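Local coordinates for protein EccC5 (Mycobacterium xenopi RIVM700367, PDB 7B9F) that probably serves as the FtsK/SpoIIIE-type ATPase subunit of a mycobacterial type VII secretion system, powering protein export across the inner membrane, at residues 129-137 and 159-167. Residues are numbered along the deposited sequence; the frame is centred on the assembly and turned at random.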
ATOM      1  N   TYR C 129      31.924   0.220   3.184  1.00 91.56           N
ATOM      2  CA  TYR C 129      31.839  -0.376   4.517  1.00 91.56           C
ATOM      3  C   TYR C 129      30.866  -1.543   4.562  1.00 91.56           C
ATOM      4  O   TYR C 129      31.173  -2.586   5.149  1.00 91.56           O
ATOM      5  CB  TYR C 129      31.449   0.665   5.557  1.00 91.56           C
ATOM      6  CG  TYR C 129      32.593   1.533   5.978  1.00 91.56           C
ATOM      7  CD1 TYR C 129      33.891   1.166   5.696  1.00 91.56           C
ATOM      8  CD2 TYR C 129      32.379   2.701   6.674  1.00 91.56           C
ATOM      9  CE1 TYR C 129      34.941   1.943   6.076  1.00 91.56           C
ATOM     10  CE2 TYR C 129      33.427   3.488   7.062  1.00 91.56           C
ATOM     11  CZ  TYR C 129      34.705   3.104   6.760  1.00 91.56           C
ATOM     12  OH  TYR C 129      35.766   3.883   7.144  1.00 91.56           O
ATOM     13  N   ARG C 130      29.704  -1.411   3.930  1.00 93.06           N
ATOM     14  CA  ARG C 130      28.760  -2.513   4.034  1.00 93.06           C
ATOM     15  C   ARG C 130      29.119  -3.662   3.110  1.00 93.06           C
ATOM     16  O   ARG C 130      28.594  -4.763   3.284  1.00 93.06           O
ATOM     17  CB  ARG C 130      27.344  -2.032   3.781  1.00 93.06           C
ATOM     18  CG  ARG C 130      26.914  -1.131   4.887  1.00 93.06           C
ATOM     19  CD  ARG C 130      25.452  -0.831   4.865  1.00 93.06           C
ATOM     20  NE  ARG C 130      25.063  -0.394   6.188  1.00 93.06           N
ATOM     21  CZ  ARG C 130      24.962   0.880   6.526  1.00 93.06           C
ATOM     22  NH1 ARG C 130      25.186   1.819   5.626  1.00 93.06           N
ATOM     23  NH2 ARG C 130      24.628   1.219   7.755  1.00 93.06           N
ATOM     24  N   TRP C 131      30.000  -3.443   2.139  1.00 92.63           N
ATOM     25  CA  TRP C 131      30.690  -4.568   1.535  1.00 92.63           C
ATOM     26  C   TRP C 131      31.552  -5.266   2.563  1.00 92.63           C
ATOM     27  O   TRP C 131      31.529  -6.492   2.686  1.00 92.63           O
ATOM     28  CB  TRP C 131      31.540  -4.093   0.362  1.00 92.63           C
ATOM     29  CG  TRP C 131      32.311  -5.172  -0.313  1.00 92.63           C
ATOM     30  CD1 TRP C 131      33.568  -5.588  -0.012  1.00 92.63           C
ATOM     31  CD2 TRP C 131      31.873  -5.979  -1.403  1.00 92.63           C
ATOM     32  NE1 TRP C 131      33.945  -6.602  -0.850  1.00 92.63           N
ATOM     33  CE2 TRP C 131      32.918  -6.859  -1.715  1.00 92.63           C
ATOM     34  CE3 TRP C 131      30.697  -6.038  -2.148  1.00 92.63           C
ATOM     35  CZ2 TRP C 131      32.822  -7.790  -2.733  1.00 92.63           C
ATOM     36  CZ3 TRP C 131      30.605  -6.959  -3.157  1.00 92.63           C
ATOM     37  CH2 TRP C 131      31.660  -7.822  -3.443  1.00 92.63           C
ATOM     38  N   PHE C 132      32.312  -4.495   3.325  1.00 91.81           N
ATOM     39  CA  PHE C 132      33.325  -5.124   4.154  1.00 91.81           C
ATOM     40  C   PHE C 132      32.766  -5.582   5.494  1.00 91.81           C
ATOM     41  O   PHE C 132      33.362  -6.446   6.141  1.00 91.81           O
ATOM     42  CB  PHE C 132      34.486  -4.157   4.332  1.00 91.81           C
ATOM     43  CG  PHE C 132      35.414  -4.123   3.155  1.00 91.81           C
ATOM     44  CD1 PHE C 132      35.146  -3.328   2.072  1.00 91.81           C
ATOM     45  CD2 PHE C 132      36.516  -4.905   3.110  1.00 91.81           C
ATOM     46  CE1 PHE C 132      35.984  -3.303   0.985  1.00 91.81           C
ATOM     47  CE2 PHE C 132      37.358  -4.886   2.024  1.00 91.81           C
ATOM     48  CZ  PHE C 132      37.090  -4.084   0.966  1.00 91.81           C
ATOM     49  N   HIS C 133      31.635  -5.025   5.927  1.00 86.53           N
ATOM     50  CA  HIS C 133      31.064  -5.312   7.244  1.00 86.53           C
ATOM     51  C   HIS C 133      29.550  -5.400   7.164  1.00 86.53           C
ATOM     52  O   HIS C 133      28.848  -4.404   7.366  1.00 86.53           O
ATOM     53  CB  HIS C 133      31.462  -4.241   8.255  1.00 86.53           C
ATOM     54  CG  HIS C 133      32.929  -4.163   8.501  1.00 86.53           C
ATOM     55  ND1 HIS C 133      33.641  -5.205   9.045  1.00 86.53           N
ATOM     56  CD2 HIS C 133      33.819  -3.174   8.272  1.00 86.53           C
ATOM     57  CE1 HIS C 133      34.910  -4.858   9.149  1.00 86.53           C
ATOM     58  NE2 HIS C 133      35.045  -3.630   8.684  1.00 86.53           N
ATOM     59  N   PRO C 134      29.009  -6.579   6.900  1.00 85.10           N
ATOM     60  CA  PRO C 134      27.560  -6.710   6.754  1.00 85.10           C
ATOM     61  C   PRO C 134      26.871  -6.686   8.106  1.00 85.10           C
ATOM     62  O   PRO C 134      27.503  -6.759   9.156  1.00 85.10           O
ATOM     63  CB  PRO C 134      27.391  -8.071   6.080  1.00 85.10           C
ATOM     64  CG  PRO C 134      28.764  -8.482   5.663  1.00 85.10           C
ATOM     65  CD  PRO C 134      29.688  -7.847   6.630  1.00 85.10           C
ATOM     66  N   ALA C 135      25.548  -6.580   8.065  1.00 86.61           N
ATOM     67  CA  ALA C 135      24.759  -6.715   9.275  1.00 86.61           C
ATOM     68  C   ALA C 135      24.857  -8.145   9.797  1.00 86.61           C
ATOM     69  O   ALA C 135      24.981  -9.083   9.013  1.00 86.61           O
ATOM     70  CB  ALA C 135      23.303  -6.362   9.002  1.00 86.61           C
ATOM     71  N   PRO C 136      24.825  -8.336  11.118  1.00 84.87           N
ATOM     72  CA  PRO C 136      24.981  -9.692  11.665  1.00 84.87           C
ATOM     73  C   PRO C 136      23.873 -10.633  11.261  1.00 84.87           C
ATOM     74  O   PRO C 136      24.088 -11.848  11.203  1.00 84.87           O
ATOM     75  CB  PRO C 136      24.980  -9.458  13.178  1.00 84.87           C
ATOM     76  CG  PRO C 136      25.328  -8.048  13.345  1.00 84.87           C
ATOM     77  CD  PRO C 136      24.740  -7.334  12.186  1.00 84.87           C
ATOM     78  N   THR C 137      22.688 -10.097  10.995  1.00 92.55           N
ATOM     79  CA  THR C 137      21.573 -10.917  10.543  1.00 92.55           C
ATOM     80  C   THR C 137      21.858 -11.541   9.185  1.00 92.55           C
ATOM     81  O   THR C 137      21.600 -12.729   8.972  1.00 92.55           O
ATOM     82  CB  THR C 137      20.317 -10.053  10.499  1.00 92.55           C
ATOM     83  OG1 THR C 137      19.894  -9.763  11.835  1.00 92.55           O
ATOM     84  CG2 THR C 137      19.217 -10.741   9.772  1.00 92.55           C
ATOM     85  N   ASN C 159      41.473  -4.218   7.134  1.00101.83           N
ATOM     86  CA  ASN C 159      40.323  -4.762   7.833  1.00101.83           C
ATOM     87  C   ASN C 159      40.539  -6.125   8.465  1.00101.83           C
ATOM     88  O   ASN C 159      39.544  -6.767   8.808  1.00101.83           O
ATOM     89  CB  ASN C 159      39.106  -4.858   6.909  1.00101.83           C
ATOM     90  CG  ASN C 159      38.447  -3.539   6.680  1.00101.83           C
ATOM     91  OD1 ASN C 159      37.812  -2.984   7.569  1.00101.83           O
ATOM     92  ND2 ASN C 159      38.554  -3.037   5.462  1.00101.83           N
ATOM     93  N   PHE C 160      41.777  -6.614   8.580  1.00 96.75           N
ATOM     94  CA  PHE C 160      41.982  -7.928   9.184  1.00 96.75           C
ATOM     95  C   PHE C 160      41.544  -7.991  10.633  1.00 96.75           C
ATOM     96  O   PHE C 160      40.939  -8.978  11.050  1.00 96.75           O
ATOM     97  CB  PHE C 160      43.440  -8.358   9.115  1.00 96.75           C
ATOM     98  CG  PHE C 160      43.683  -9.691   9.752  1.00 96.75           C
ATOM     99  CD1 PHE C 160      43.317 -10.849   9.116  1.00 96.75           C
ATOM    100  CD2 PHE C 160      44.264  -9.780  11.002  1.00 96.75           C
ATOM    101  CE1 PHE C 160      43.530 -12.068   9.710  1.00 96.75           C
ATOM    102  CE2 PHE C 160      44.472 -10.994  11.595  1.00 96.75           C
ATOM    103  CZ  PHE C 160      44.105 -12.138  10.948  1.00 96.75           C
ATOM    104  N   GLY C 161      41.864  -6.993  11.426  1.00 90.85           N
ATOM    105  CA  GLY C 161      41.566  -7.172  12.826  1.00 90.85           C
ATOM    106  C   GLY C 161      40.226  -6.680  13.260  1.00 90.85           C
ATOM    107  O   GLY C 161      39.798  -6.986  14.372  1.00 90.85           O
ATOM    108  N   VAL C 162      39.521  -5.958  12.405  1.00 87.24           N
ATOM    109  CA  VAL C 162      38.472  -5.061  12.850  1.00 87.24           C
ATOM    110  C   VAL C 162      37.123  -5.695  12.558  1.00 87.24           C
ATOM    111  O   VAL C 162      36.953  -6.384  11.548  1.00 87.24           O
ATOM    112  CB  VAL C 162      38.632  -3.684  12.180  1.00 87.24           C
ATOM    113  CG1 VAL C 162      38.377  -3.739  10.706  1.00 87.24           C
ATOM    114  CG2 VAL C 162      37.796  -2.687  12.847  1.00 87.24           C
ATOM    115  N   VAL C 163      36.191  -5.555  13.501  1.00 84.72           N
ATOM    116  CA  VAL C 163      34.883  -6.189  13.400  1.00 84.72           C
ATOM    117  C   VAL C 163      33.791  -5.176  13.694  1.00 84.72           C
ATOM    118  O   VAL C 163      33.991  -4.203  14.422  1.00 84.72           O
ATOM    119  CB  VAL C 163      34.747  -7.408  14.334  1.00 84.72           C
ATOM    120  CG1 VAL C 163      35.901  -8.339  14.135  1.00 84.72           C
ATOM    121  CG2 VAL C 163      34.697  -6.978  15.771  1.00 84.72           C
ATOM    122  N   ARG C 164      32.630  -5.409  13.105  1.00 82.91           N
ATOM    123  CA  ARG C 164      31.503  -4.513  13.275  1.00 82.91           C
ATOM    124  C   ARG C 164      30.873  -4.723  14.636  1.00 82.91           C
ATOM    125  O   ARG C 164      30.759  -5.852  15.111  1.00 82.91           O
ATOM    126  CB  ARG C 164      30.468  -4.756  12.180  1.00 82.91           C
ATOM    127  CG  ARG C 164      29.215  -3.934  12.306  1.00 82.91           C
ATOM    128  CD  ARG C 164      28.244  -4.281  11.221  1.00 82.91           C
ATOM    129  NE  ARG C 164      26.898  -3.863  11.563  1.00 82.91           N
ATOM    130  CZ  ARG C 164      25.977  -3.567  10.663  1.00 82.91           C
ATOM    131  NH1 ARG C 164      26.268  -3.643   9.376  1.00 82.91           N
ATOM    132  NH2 ARG C 164      24.772  -3.183  11.042  1.00 82.91           N
ATOM    133  N   VAL C 165      30.470  -3.630  15.270  1.00 83.85           N
ATOM    134  CA  VAL C 165      29.772  -3.704  16.542  1.00 83.85           C
ATOM    135  C   VAL C 165      28.411  -3.027  16.499  1.00 83.85           C
ATOM    136  O   VAL C 165      27.531  -3.378  17.298  1.00 83.85           O
ATOM    137  CB  VAL C 165      30.644  -3.112  17.671  1.00 83.85           C
ATOM    138  CG1 VAL C 165      30.772  -1.622  17.531  1.00 83.85           C
ATOM    139  CG2 VAL C 165      30.144  -3.499  19.038  1.00 83.85           C
ATOM    140  N   GLY C 166      28.165  -2.126  15.562  1.00 87.68           N
ATOM    141  CA  GLY C 166      26.876  -1.472  15.490  1.00 87.68           C
ATOM    142  C   GLY C 166      26.851  -0.492  14.344  1.00 87.68           C
ATOM    143  O   GLY C 166      27.634  -0.605  13.404  1.00 87.68           O
ATOM    144  N   VAL C 167      25.945   0.475  14.426  1.00 87.40           N
ATOM    145  CA  VAL C 167      25.856   1.539  13.439  1.00 87.40           C
ATOM    146  C   VAL C 167      25.922   2.882  14.147  1.00 87.40           C
ATOM    147  O   VAL C 167      25.509   3.018  15.300  1.00 87.40           O
ATOM    148  CB  VAL C 167      24.575   1.435  12.593  1.00 87.40           C
ATOM    149  CG1 VAL C 167      24.593   0.174  11.787  1.00 87.40           C
ATOM    150  CG2 VAL C 167      23.366   1.442  13.480  1.00 87.40           C
TER
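His133 and Arg164 carry this contact, in which the C-terminal end of the long helix 97-132 and the loop after it pack on strand 162-170 of a mixed sheet, next to strand 209-214, the outermost of that sheet within this chain. The tight part centres on the buried pair His133 and Arg164. The Arg164 side chain reaches the loop 133-136 fully extended, CG trans to the backbone N (chi1 177°), and its CB meets His133 CB at 4.1 Å. Its guanidinium then lies with one face toward Ala135 CA and Pro136 CD, which stand over the rim of that face. At the edge of this group, Arg164 NH1 gives His133 O a weak hydrogen bond (3.4 Å, N-H...O angle 152°); its stronger partner is Asp398, salt-bridged to NE.

The looser part is at Phe132 and Asn159, both partly exposed. Here Phe132 touches little: Asn159 ND2 approaches Phe132 CD2 obliquely at 3.6 Å, with ring and amide planes 24° apart. Between the two regions sits the His133 imidazole, with Val162 O near its plane at 3.5 Å from His133 CE1. His133 NE2 donates to Asn159 OD1 at 3.1 Å, arriving from above the amide carbonyl plane.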